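Local coordinates for protein glycosyl hydrolase, family 38 (Enterococcus faecalis, PDB 3LVT) that probably hydrolyses alpha-mannosides as a calcium-binding glycosyl hydrolase of family 38, at residues A119-G124 with A143-A148; E685-D690 with N711-Q716; V422-E427 with L490-S495; V820-A825 with L859-Q864. One frame throughout, in Å; residues are numbered along the deposited sequence.

Interaction 1. Residues A119-G124 with A143-A148; sequences APVQLG and ANLPAA
Ala147 O accepts the amide hydrogen of Gly124 at 3.1 Å; the bond is moderately bent, 144° at the hydrogen, and lies in the carbonyl plane. The other side of the same glycine, Gly124 O, makes a CA-H...O contact with Ala148 CA. With Gly124 N bonded to Ala147 and Gly124 also bonded through its backbone to Ala149, Gly124 and Ala148 form a parallel bridge, their CA atoms 4.3 Å apart. Leu123 packs alongside through its root: its CB passes Ala147 O at 3.3 Å and stands 4.5 Å from Ala147 CB. The Leu123 side chain also meets Phe263 and Leu267 of helix 263-272, whose Leu267 touches Ala147 as well. At the other end, the CD2 branch of Leu145 lies against Val121 CG1 and 3.4 Å from Gln122 O, the Val121 and Leu145 side chains crossing at roughly a right angle. Leu145 enters from a helix end: Asn144, with positive phi, is the C-prime residue of a Schellman motif in which Leu145 N bonds to Met140 O and Asn144 N to Gln141 O. Two neighbouring parallel strands, 124-126 at the sheet margin and 147-150, are thus linked through helix 136-141, a beta-alpha-beta crossover in the mixed sheet of the family 38 N-terminal domain.

Interaction 2. Residues E685-D690 with N711-Q716; sequences ETHEAD and NPQHQQ
Asp690 and Gln716 make the close end of this contact, whereas His687 and Gln713, at the other end, only brush past each other. Gln716 N donates to Asp690 O at 3.3 Å, a longish bond whose donor stands 57° out of the carbonyl plane instead of on a lone pair. Beside it Gln716 CB packs on Asp690 CB at 3.7 Å and lies 3.5 Å from the carboxylate carbon, Asp690 CG. With CG anti to the backbone N (chi1 -164°), the Asp690 carboxylate runs past the base of Gln716, where OD2 takes the amide of Ala717 and OD1 the hydroxyl of Tyr797; both oxygens of this buried acid are therefore satisfied. Strand 686-690 lies between strands 695-699 and 718-722 in a large antiparallel sheet of the C-terminal domain, while strand 713-714 pairs with strand 737-740 of another sheet. The chain of 711-716 thus leaves one sheet and, just past Gln716, joins the other. Where the two segments have diverged, the side chains of His687 and Gln713 still approach obliquely: His687 CE1 and Gln713 NE2 are 3.9 Å apart, the imidazole and amide planes turned 74° to each other, and no hydrogen bond crosses. The His687 ring is instead fixed by hydrogen bonds from both its nitrogens, with Asn700 at ND1 and Tyr738 at NE2. On this looser segment Gln713 and His714 are partly exposed, whereas His687 opposite them is buried.

Interaction 3. Residues V422-E427 with L490-S495; sequences VEVEIE and LTVELS
The carboxylate of Glu423 is reached from Thr491 through a water, while the side chain's CG lies 3.4 Å from Thr491 OG1. That water is 3.0 Å from Glu423 OE2 and 2.8 Å from Thr491 OG1; the other carboxylate oxygen, OE1, forms a salt bridge with Arg471. Glu423 has CG anti to the backbone N (chi1 -157°) and an extended chain, which carries the acid clear of the backbone. Glu423 and Thr491 are a non-hydrogen-bonded pair of an antiparallel sheet in the family 38 C-terminal region, flanked by the hydrogen-bonded pairs Val422-Val492 and Val424-Leu490. The first pair is closed by Val422 N to Val492 O and by Val492 N to Val422 O at 2.8 Å; in the second, Val424 N meets Leu490 O at 2.7 Å, nearly along the C=O axis. Val422, Val424, Leu490 and Val492 point to the other face, where Val424 CG2 and Val492 CG2 come within 4.5 Å of each other diagonally, and Phe406, Tyr451 and Val453 cover parts of it. Farther along, Ile426 CD1 lies 3.8 Å from Leu490 CG. Here Ile426 and Glu427 both oppose Lys488, a classic beta bulge.

Interaction 4. Residues V820-A825 with L859-Q864; sequences VYLTTA and LHKETQ
Tyr821, Leu859 and Thr823 give up the most surface here, each meeting the opposite strand in its own way. The Tyr821 ring lies side by side with the Lys861 chain: Lys861 CG stands over one face, 4.3 Å from the ring centroid and 16° off its normal, a CH-pi contact. A chi1 of -176° lays the Lys861 chain along the ring, and the bend at chi3 turns its end. Glu330 bonds the Tyr821 hydroxyl and forms a long, weak ion pair with Lys861 NZ. Tyr821 O accepts Glu862 N at 3.2 Å, while Glu862 OE1 is hydrogen-bonded to His819. Thr823 is clasped by backbone, Thr823 N giving to His860 O at 2.9 Å and His860 N returning to Thr823 O at 3.1 Å; its CG2 rests on His860 CB at 3.8 Å. Leu859 CD2 lies 3.2 Å from Thr823 O and also meets Leu822 CD2 and Thr824 OG1, each at 3.9 Å, with Val845, Trp895 and Phe897 packed against the same leucine. A type II' turn from Lys861 to Gln864 reverses the chain; strand 818-823 pairs with the 860-861 arm of a beta hairpin with a two-residue type II' loop, in the C-terminal beta-sandwich region.

How the interactions relate
The four contacts are separate patches, none touching another. Interaction 1 belongs to the N-terminal domain and interaction 3 lies across the centre of the chain from it, their centres about 52 Å apart. Interactions 3 and 4 come nearest, about 16 Å between closest atoms, and their strands belong to a connected set of antiparallel pairings in the C-terminal half. Interaction 2, in other beta sheets, has its centre about 30 Å from that of interaction 1 and about 34 Å from that of interaction 4. All four lie away from the calcium site of Asn250, Phe253 and Tyr256, so they describe packing of the fold away from that metal site.

Interaction 1. Residues A119-G124 with A143-A148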
loop_
_atom_site.group_PDB
_atom_site.type_symbol
_atom_site.label_atom_id
_atom_site.label_comp_id
_atom_site.label_asym_id
_atom_site.label_seq_id
_atom_site.Cartn_x
_atom_site.Cartn_y
_atom_site.Cartn_z
ATOM N N ALA A 119 -27.561 -2.192 -10.571
ATOM C CA ALA A 119 -27.699 -1.895 -9.152
ATOM C C ALA A 119 -27.523 -0.390 -8.871
ATOM O O ALA A 119 -26.615 0.260 -9.426
ATOM C CB ALA A 119 -26.701 -2.708 -8.337
ATOM N N PRO A 120 -28.396 0.167 -8.013
ATOM C CA PRO A 120 -28.160 1.514 -7.521
ATOM C C PRO A 120 -27.153 1.433 -6.397
ATOM O O PRO A 120 -26.929 0.361 -5.833
ATOM C CB PRO A 120 -29.517 1.916 -6.961
ATOM C CG PRO A 120 -30.100 0.599 -6.454
ATOM C CD PRO A 120 -29.635 -0.426 -7.463
ATOM N N VAL A 121 -26.575 2.571 -6.061
ATOM C CA VAL A 121 -25.531 2.653 -5.053
ATOM C C VAL A 121 -26.045 2.379 -3.636
ATOM O O VAL A 121 -27.017 2.999 -3.186
ATOM C CB VAL A 121 -24.851 4.033 -5.118
ATOM C CG1 VAL A 121 -23.610 4.045 -4.281
ATOM C CG2 VAL A 121 -24.494 4.362 -6.559
ATOM N N GLN A 122 -25.378 1.447 -2.954
ATOM C CA GLN A 122 -25.615 1.163 -1.534
ATOM C C GLN A 122 -24.713 1.994 -0.645
ATOM O O GLN A 122 -23.689 2.492 -1.091
ATOM C CB GLN A 122 -25.355 -0.310 -1.221
ATOM C CG GLN A 122 -26.257 -1.260 -1.952
ATOM C CD GLN A 122 -27.710 -0.885 -1.813
ATOM O OE1 GLN A 122 -28.322 -0.391 -2.758
ATOM N NE2 GLN A 122 -28.269 -1.089 -0.628
ATOM N N LEU A 123 -25.082 2.131 0.620
ATOM C CA LEU A 123 -24.187 2.713 1.601
ATOM C C LEU A 123 -22.870 1.938 1.644
ATOM O O LEU A 123 -22.825 0.755 1.263
ATOM C CB LEU A 123 -24.831 2.709 2.996
ATOM C CG LEU A 123 -25.525 1.492 3.643
ATOM C CD1 LEU A 123 -24.687 0.235 3.739
ATOM C CD2 LEU A 123 -25.969 1.901 5.024
ATOM N N GLY A 124 -21.806 2.607 2.098
ATOM C CA GLY A 124 -20.558 1.944 2.457
ATOM C C GLY A 124 -20.838 1.046 3.641
ATOM O O GLY A 124 -21.626 1.394 4.516
ATOM N N ALA A 143 -17.096 9.257 -3.762
ATOM C CA ALA A 143 -17.614 8.052 -4.410
ATOM C C ALA A 143 -19.143 7.992 -4.350
ATOM O O ALA A 143 -19.744 6.952 -4.658
ATOM C CB ALA A 143 -17.004 6.801 -3.792
ATOM N N ASN A 144 -19.750 9.113 -3.959
ATOM C CA ASN A 144 -21.197 9.254 -3.802
ATOM C C ASN A 144 -21.816 8.268 -2.783
ATOM O O ASN A 144 -22.911 7.727 -3.009
ATOM C CB ASN A 144 -21.920 9.154 -5.159
ATOM C CG ASN A 144 -21.322 10.064 -6.230
ATOM O OD1 ASN A 144 -20.912 11.207 -5.958
ATOM N ND2 ASN A 144 -21.291 9.563 -7.472
ATOM N N LEU A 145 -21.116 8.038 -1.675
ATOM C CA LEU A 145 -21.643 7.235 -0.586
ATOM C C LEU A 145 -21.804 8.102 0.669
ATOM O O LEU A 145 -20.948 8.074 1.553
ATOM C CB LEU A 145 -20.704 6.071 -0.289
ATOM C CG LEU A 145 -20.116 5.301 -1.466
ATOM C CD1 LEU A 145 -18.996 4.398 -0.992
ATOM C CD2 LEU A 145 -21.186 4.504 -2.177
ATOM N N PRO A 146 -22.902 8.878 0.763
ATOM C CA PRO A 146 -23.003 9.866 1.852
ATOM C C PRO A 146 -23.398 9.236 3.200
ATOM O O PRO A 146 -23.389 9.918 4.256
ATOM C CB PRO A 146 -24.086 10.847 1.353
ATOM C CG PRO A 146 -24.450 10.389 -0.068
ATOM C CD PRO A 146 -24.088 8.927 -0.110
ATOM N N ALA A 147 -23.728 7.946 3.151
ATOM C CA ALA A 147 -23.942 7.169 4.361
ATOM C C ALA A 147 -23.125 5.878 4.393
ATOM O O ALA A 147 -22.849 5.279 3.357
ATOM C CB ALA A 147 -25.409 6.878 4.534
ATOM N N ALA A 148 -22.732 5.479 5.599
ATOM C CA ALA A 148 -22.076 4.201 5.821
ATOM C C ALA A 148 -22.549 3.532 7.118
ATOM O O ALA A 148 -22.961 4.204 8.054
ATOM C CB ALA A 148 -20.586 4.375 5.838
#

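Interaction 2. Residues E685-D690 with N711-Q716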
loop_
_atom_site.group_PDB
_atom_site.type_symbol
_atom_site.label_atom_id
_atom_site.label_comp_id
_atom_site.label_asym_id
_atom_site.label_seq_id
_atom_site.Cartn_x
_atom_site.Cartn_y
_atom_site.Cartn_z
ATOM N N GLU A 685 4.799 14.484 22.977
ATOM C CA GLU A 685 3.591 13.693 23.188
ATOM C C GLU A 685 3.075 13.106 21.869
ATOM O O GLU A 685 2.399 12.074 21.866
ATOM C CB GLU A 685 2.485 14.540 23.845
ATOM C CG GLU A 685 2.785 15.071 25.258
ATOM C CD GLU A 685 2.463 14.070 26.365
ATOM O OE1 GLU A 685 1.400 13.394 26.293
ATOM O OE2 GLU A 685 3.271 13.975 27.320
ATOM N N THR A 686 3.389 13.765 20.753
ATOM C CA THR A 686 2.855 13.365 19.446
ATOM C C THR A 686 3.909 13.138 18.363
ATOM O O THR A 686 5.040 13.583 18.478
ATOM C CB THR A 686 1.774 14.359 18.910
ATOM O OG1 THR A 686 2.371 15.625 18.572
ATOM C CG2 THR A 686 0.659 14.553 19.924
ATOM N N HIS A 687 3.517 12.416 17.322
ATOM C CA HIS A 687 4.352 12.164 16.177
ATOM C C HIS A 687 3.441 12.162 14.974
ATOM O O HIS A 687 2.218 12.315 15.098
ATOM C CB HIS A 687 5.056 10.815 16.298
ATOM C CG HIS A 687 4.125 9.654 16.210
ATOM N ND1 HIS A 687 3.409 9.198 17.293
ATOM C CD2 HIS A 687 3.748 8.890 15.158
ATOM C CE1 HIS A 687 2.645 8.189 16.915
ATOM N NE2 HIS A 687 2.835 7.981 15.624
ATOM N N GLU A 688 4.037 11.998 13.806
ATOM C CA GLU A 688 3.292 12.021 12.558
ATOM C C GLU A 688 3.573 10.736 11.806
ATOM O O GLU A 688 4.708 10.250 11.816
ATOM C CB GLU A 688 3.694 13.233 11.714
ATOM C CG GLU A 688 2.741 14.393 11.873
ATOM C CD GLU A 688 3.271 15.695 11.281
ATOM O OE1 GLU A 688 3.713 15.705 10.101
ATOM O OE2 GLU A 688 3.231 16.713 12.003
ATOM N N ALA A 689 2.573 10.205 11.146
ATOM C CA ALA A 689 2.739 9.016 10.371
ATOM C C ALA A 689 2.027 9.153 9.071
ATOM O O ALA A 689 1.019 9.763 8.994
ATOM C CB ALA A 689 2.212 7.855 11.109
ATOM N N ASP A 690 2.566 8.560 8.040
ATOM C CA ASP A 690 1.885 8.500 6.784
ATOM C C ASP A 690 0.661 7.621 6.932
ATOM O O ASP A 690 0.680 6.648 7.626
ATOM C CB ASP A 690 2.814 7.924 5.757
ATOM C CG ASP A 690 2.360 8.161 4.381
ATOM O OD1 ASP A 690 1.685 9.156 4.160
ATOM O OD2 ASP A 690 2.671 7.360 3.505
ATOM N N ASN A 711 3.072 0.309 22.421
ATOM C CA ASN A 711 2.128 1.086 21.592
ATOM C C ASN A 711 2.403 0.974 20.091
ATOM O O ASN A 711 2.714 1.979 19.440
ATOM C CB ASN A 711 2.069 2.568 22.019
ATOM C CG ASN A 711 2.265 2.762 23.523
ATOM O OD1 ASN A 711 1.298 2.759 24.287
ATOM N ND2 ASN A 711 3.526 2.905 23.954
ATOM N N PRO A 712 2.278 -0.250 19.540
ATOM C CA PRO A 712 2.513 -0.478 18.118
ATOM C C PRO A 712 1.558 0.328 17.272
ATOM O O PRO A 712 0.431 0.603 17.688
ATOM C CB PRO A 712 2.218 -1.977 17.943
ATOM C CG PRO A 712 1.342 -2.335 19.081
ATOM C CD PRO A 712 1.830 -1.485 20.215
ATOM N N GLN A 713 1.993 0.696 16.078
ATOM C CA GLN A 713 1.142 1.491 15.225
ATOM C C GLN A 713 1.421 1.217 13.788
ATOM O O GLN A 713 2.459 0.663 13.462
ATOM C CB GLN A 713 1.353 2.947 15.530
ATOM C CG GLN A 713 0.072 3.638 15.813
ATOM C CD GLN A 713 0.195 4.595 16.953
ATOM O OE1 GLN A 713 -0.724 5.366 17.223
ATOM N NE2 GLN A 713 1.331 4.559 17.633
ATOM N N HIS A 714 0.478 1.602 12.933
ATOM C CA HIS A 714 0.559 1.317 11.514
ATOM C C HIS A 714 1.018 2.528 10.703
ATOM O O HIS A 714 0.537 3.635 10.900
ATOM C CB HIS A 714 -0.790 0.839 10.973
ATOM C CG HIS A 714 -0.802 0.719 9.482
ATOM N ND1 HIS A 714 -0.334 -0.401 8.822
ATOM C CD2 HIS A 714 -1.152 1.606 8.517
ATOM C CE1 HIS A 714 -0.422 -0.210 7.515
ATOM N NE2 HIS A 714 -0.915 0.999 7.303
ATOM N N GLN A 715 1.920 2.303 9.759
ATOM C CA GLN A 715 2.425 3.392 8.944
ATOM C C GLN A 715 2.362 3.010 7.482
ATOM O O GLN A 715 2.317 1.825 7.153
ATOM C CB GLN A 715 3.864 3.743 9.327
ATOM C CG GLN A 715 4.864 2.602 9.162
ATOM C CD GLN A 715 6.296 3.034 9.410
ATOM O OE1 GLN A 715 6.628 4.211 9.269
ATOM N NE2 GLN A 715 7.159 2.080 9.773
ATOM N N GLN A 716 2.372 4.018 6.612
ATOM C CA GLN A 716 2.593 3.801 5.189
ATOM C C GLN A 716 4.062 4.049 4.822
ATOM O O GLN A 716 4.952 3.296 5.226
ATOM C CB GLN A 716 1.664 4.693 4.355
ATOM C CG GLN A 716 0.157 4.374 4.485
ATOM C CD GLN A 716 -0.232 3.022 3.897
ATOM O OE1 GLN A 716 -1.116 2.334 4.418
ATOM N NE2 GLN A 716 0.432 2.633 2.815
#

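Interaction 3. Residues V422-E427 with L490-S495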
loop_
_atom_site.group_PDB
_atom_site.type_symbol
_atom_site.label_atom_id
_atom_site.label_comp_id
_atom_site.label_asym_id
_atom_site.label_seq_id
_atom_site.Cartn_x
_atom_site.Cartn_y
_atom_site.Cartn_z
ATOM N N VAL A 422 22.008 1.985 -15.505
ATOM C CA VAL A 422 21.292 1.579 -16.717
ATOM C C VAL A 422 22.122 0.479 -17.358
ATOM O O VAL A 422 23.332 0.605 -17.497
ATOM C CB VAL A 422 21.074 2.786 -17.688
ATOM C CG1 VAL A 422 20.511 2.349 -19.042
ATOM C CG2 VAL A 422 20.162 3.807 -17.046
ATOM N N GLU A 423 21.472 -0.619 -17.707
ATOM C CA GLU A 423 22.170 -1.715 -18.338
ATOM C C GLU A 423 21.938 -1.597 -19.825
ATOM O O GLU A 423 20.801 -1.591 -20.285
ATOM C CB GLU A 423 21.707 -3.067 -17.798
ATOM C CG GLU A 423 22.744 -4.163 -17.998
ATOM C CD GLU A 423 22.202 -5.578 -17.754
ATOM O OE1 GLU A 423 21.058 -5.858 -18.190
ATOM O OE2 GLU A 423 22.935 -6.410 -17.150
ATOM N N VAL A 424 23.029 -1.466 -20.569
ATOM C CA VAL A 424 22.977 -1.309 -22.006
ATOM C C VAL A 424 23.685 -2.473 -22.699
ATOM O O VAL A 424 24.830 -2.817 -22.363
ATOM C CB VAL A 424 23.622 0.019 -22.453
ATOM C CG1 VAL A 424 23.427 0.243 -23.961
ATOM C CG2 VAL A 424 23.078 1.199 -21.633
ATOM N N GLU A 425 22.959 -3.079 -23.639
ATOM C CA GLU A 425 23.453 -4.115 -24.523
ATOM C C GLU A 425 24.453 -3.489 -25.467
ATOM O O GLU A 425 24.204 -2.451 -26.079
ATOM C CB GLU A 425 22.296 -4.701 -25.316
ATOM C CG GLU A 425 22.537 -6.085 -25.880
ATOM C CD GLU A 425 21.543 -6.416 -26.987
ATOM O OE1 GLU A 425 21.963 -6.416 -28.168
ATOM O OE2 GLU A 425 20.334 -6.637 -26.689
ATOM N N ILE A 426 25.589 -4.146 -25.590
ATOM C CA ILE A 426 26.788 -3.543 -26.142
ATOM C C ILE A 426 27.208 -4.324 -27.402
ATOM O O ILE A 426 27.821 -3.769 -28.316
ATOM C CB ILE A 426 27.881 -3.543 -25.024
ATOM C CG1 ILE A 426 29.047 -2.623 -25.311
ATOM C CG2 ILE A 426 28.440 -4.924 -24.790
ATOM C CD1 ILE A 426 30.281 -3.073 -24.536
ATOM N N GLU A 427 26.867 -5.613 -27.426
ATOM C CA GLU A 427 27.070 -6.478 -28.566
ATOM C C GLU A 427 26.113 -7.661 -28.447
ATOM O O GLU A 427 25.719 -8.042 -27.342
ATOM C CB GLU A 427 28.521 -6.960 -28.640
ATOM N N LEU A 490 26.654 -3.637 -20.426
ATOM C CA LEU A 490 27.319 -2.789 -19.459
ATOM C C LEU A 490 26.311 -2.130 -18.548
ATOM O O LEU A 490 25.233 -1.720 -18.978
ATOM C CB LEU A 490 28.124 -1.702 -20.163
ATOM C CG LEU A 490 29.345 -2.081 -20.979
ATOM C CD1 LEU A 490 30.027 -0.794 -21.408
ATOM C CD2 LEU A 490 30.286 -2.947 -20.154
ATOM N N THR A 491 26.675 -1.987 -17.287
ATOM C CA THR A 491 25.822 -1.243 -16.382
ATOM C C THR A 491 26.492 0.086 -16.127
ATOM O O THR A 491 27.600 0.110 -15.620
ATOM C CB THR A 491 25.538 -2.050 -15.088
ATOM O OG1 THR A 491 24.710 -3.169 -15.419
ATOM C CG2 THR A 491 24.813 -1.210 -14.066
ATOM N N VAL A 492 25.840 1.179 -16.513
ATOM C CA VAL A 492 26.417 2.517 -16.351
ATOM C C VAL A 492 25.756 3.304 -15.240
ATOM O O VAL A 492 24.529 3.435 -15.213
ATOM C CB VAL A 492 26.308 3.393 -17.622
ATOM C CG1 VAL A 492 27.457 4.396 -17.656
ATOM C CG2 VAL A 492 26.325 2.552 -18.874
ATOM N N GLU A 493 26.583 3.852 -14.353
ATOM C CA GLU A 493 26.128 4.747 -13.292
ATOM C C GLU A 493 25.957 6.147 -13.859
ATOM O O GLU A 493 26.834 6.647 -14.560
ATOM C CB GLU A 493 27.152 4.778 -12.150
ATOM C CG GLU A 493 26.553 4.877 -10.749
ATOM C CD GLU A 493 27.616 4.777 -9.626
ATOM O OE1 GLU A 493 28.649 5.522 -9.675
ATOM O OE2 GLU A 493 27.397 3.957 -8.681
ATOM N N LEU A 494 24.824 6.765 -13.554
ATOM C CA LEU A 494 24.545 8.148 -13.922
ATOM C C LEU A 494 24.028 8.924 -12.706
ATOM O O LEU A 494 23.339 8.356 -11.859
ATOM C CB LEU A 494 23.485 8.170 -15.010
ATOM C CG LEU A 494 23.933 8.127 -16.462
ATOM C CD1 LEU A 494 22.856 7.497 -17.318
ATOM C CD2 LEU A 494 24.231 9.531 -16.928
ATOM N N SER A 495 24.354 10.215 -12.620
ATOM C CA SER A 495 23.833 11.055 -11.549
ATOM C C SER A 495 22.749 12.009 -12.033
ATOM O O SER A 495 23.006 12.929 -12.809
ATOM C CB SER A 495 24.947 11.829 -10.871
ATOM O OG SER A 495 24.412 12.736 -9.919
HETATM O O HOH W 1 25.755 -5.301 -16.956
#

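Interaction 4. Residues V820-A825 with L859-Q864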
loop_
_atom_site.group_PDB
_atom_site.type_symbol
_atom_site.label_atom_id
_atom_site.label_comp_id
_atom_site.label_asym_id
_atom_site.label_seq_id
_atom_site.Cartn_x
_atom_site.Cartn_y
_atom_site.Cartn_z
ATOM N N VAL A 820 8.659 17.046 -21.128
ATOM C CA VAL A 820 7.903 17.091 -19.878
ATOM C C VAL A 820 6.433 16.894 -20.225
ATOM O O VAL A 820 5.826 17.751 -20.873
ATOM C CB VAL A 820 8.108 18.429 -19.106
ATOM C CG1 VAL A 820 9.471 18.463 -18.417
ATOM C CG2 VAL A 820 7.951 19.662 -20.042
ATOM N N TYR A 821 5.870 15.752 -19.815
ATOM C CA TYR A 821 4.485 15.381 -20.164
ATOM C C TYR A 821 3.479 16.137 -19.321
ATOM O O TYR A 821 2.414 16.523 -19.794
ATOM C CB TYR A 821 4.259 13.885 -19.978
ATOM C CG TYR A 821 2.916 13.392 -20.470
ATOM C CD1 TYR A 821 2.662 13.255 -21.833
ATOM C CD2 TYR A 821 1.901 13.047 -19.576
ATOM C CE1 TYR A 821 1.435 12.794 -22.297
ATOM C CE2 TYR A 821 0.663 12.578 -20.035
ATOM C CZ TYR A 821 0.437 12.450 -21.397
ATOM O OH TYR A 821 -0.780 11.995 -21.878
ATOM N N LEU A 822 3.828 16.321 -18.055
ATOM C CA LEU A 822 2.984 17.006 -17.104
ATOM C C LEU A 822 3.886 17.894 -16.332
ATOM O O LEU A 822 5.003 17.529 -15.964
ATOM C CB LEU A 822 2.288 16.034 -16.154
ATOM C CG LEU A 822 1.036 15.380 -16.732
ATOM C CD1 LEU A 822 0.881 13.969 -16.188
ATOM C CD2 LEU A 822 -0.208 16.237 -16.466
ATOM N N THR A 823 3.404 19.092 -16.126
ATOM C CA THR A 823 4.152 20.045 -15.400
ATOM C C THR A 823 3.209 20.336 -14.273
ATOM O O THR A 823 2.038 20.633 -14.487
ATOM C CB THR A 823 4.537 21.273 -16.248
ATOM O OG1 THR A 823 4.609 22.414 -15.391
ATOM C CG2 THR A 823 3.527 21.526 -17.364
ATOM N N THR A 824 3.752 20.209 -13.076
ATOM C CA THR A 824 2.997 19.918 -11.881
ATOM C C THR A 824 3.278 21.118 -10.994
ATOM O O THR A 824 4.293 21.802 -11.174
ATOM C CB THR A 824 3.538 18.557 -11.240
ATOM O OG1 THR A 824 2.952 17.386 -11.859
ATOM C CG2 THR A 824 3.315 18.506 -9.772
ATOM N N ALA A 825 2.387 21.397 -10.051
ATOM C CA ALA A 825 2.608 22.511 -9.125
ATOM C C ALA A 825 3.522 22.118 -7.960
ATOM O O ALA A 825 3.360 21.042 -7.363
ATOM C CB ALA A 825 1.284 23.019 -8.598
ATOM N N LEU A 859 -2.262 22.483 -12.682
ATOM C CA LEU A 859 -1.698 21.385 -13.465
ATOM C C LEU A 859 -1.803 21.660 -14.960
ATOM O O LEU A 859 -2.818 22.173 -15.424
ATOM C CB LEU A 859 -2.460 20.101 -13.153
ATOM C CG LEU A 859 -1.730 18.789 -12.843
ATOM C CD1 LEU A 859 -2.602 17.626 -13.265
ATOM C CD2 LEU A 859 -0.340 18.674 -13.460
ATOM N N HIS A 860 -0.766 21.298 -15.710
ATOM C CA HIS A 860 -0.819 21.331 -17.177
ATOM C C HIS A 860 -0.222 20.090 -17.826
ATOM O O HIS A 860 0.767 19.547 -17.345
ATOM C CB HIS A 860 -0.120 22.573 -17.726
ATOM C CG HIS A 860 -0.797 23.845 -17.352
ATOM N ND1 HIS A 860 -0.428 24.585 -16.251
ATOM C CD2 HIS A 860 -1.852 24.485 -17.904
ATOM C CE1 HIS A 860 -1.217 25.637 -16.148
ATOM N NE2 HIS A 860 -2.092 25.599 -17.139
ATOM N N LYS A 861 -0.835 19.664 -18.926
ATOM C CA LYS A 861 -0.306 18.601 -19.768
ATOM C C LYS A 861 0.175 19.222 -21.072
ATOM O O LYS A 861 -0.634 19.755 -21.846
ATOM C CB LYS A 861 -1.379 17.547 -20.046
ATOM C CG LYS A 861 -0.862 16.369 -20.839
ATOM C CD LYS A 861 -1.990 15.524 -21.369
ATOM C CE LYS A 861 -2.381 15.906 -22.769
ATOM N NZ LYS A 861 -3.725 15.371 -23.099
ATOM N N GLU A 862 1.481 19.131 -21.325
ATOM C CA GLU A 862 2.146 20.008 -22.299
ATOM C C GLU A 862 1.791 21.459 -21.950
ATOM O O GLU A 862 1.906 21.882 -20.793
ATOM C CB GLU A 862 1.722 19.680 -23.736
ATOM C CG GLU A 862 2.575 18.647 -24.461
ATOM C CD GLU A 862 2.342 17.214 -23.983
ATOM O OE1 GLU A 862 3.040 16.792 -23.038
ATOM O OE2 GLU A 862 1.494 16.502 -24.573
ATOM N N THR A 863 1.345 22.207 -22.950
ATOM C CA THR A 863 0.744 23.520 -22.742
ATOM C C THR A 863 -0.620 23.404 -22.018
ATOM O O THR A 863 -0.932 24.202 -21.122
ATOM C CB THR A 863 0.591 24.289 -24.112
ATOM O OG1 THR A 863 -0.538 25.183 -24.069
ATOM C CG2 THR A 863 0.401 23.304 -25.299
ATOM N N GLN A 864 -1.401 22.385 -22.395
ATOM C CA GLN A 864 -2.845 22.335 -22.126
ATOM C C GLN A 864 -3.264 22.337 -20.646
ATOM O O GLN A 864 -2.676 21.626 -19.827
ATOM C CB GLN A 864 -3.474 21.147 -22.865
#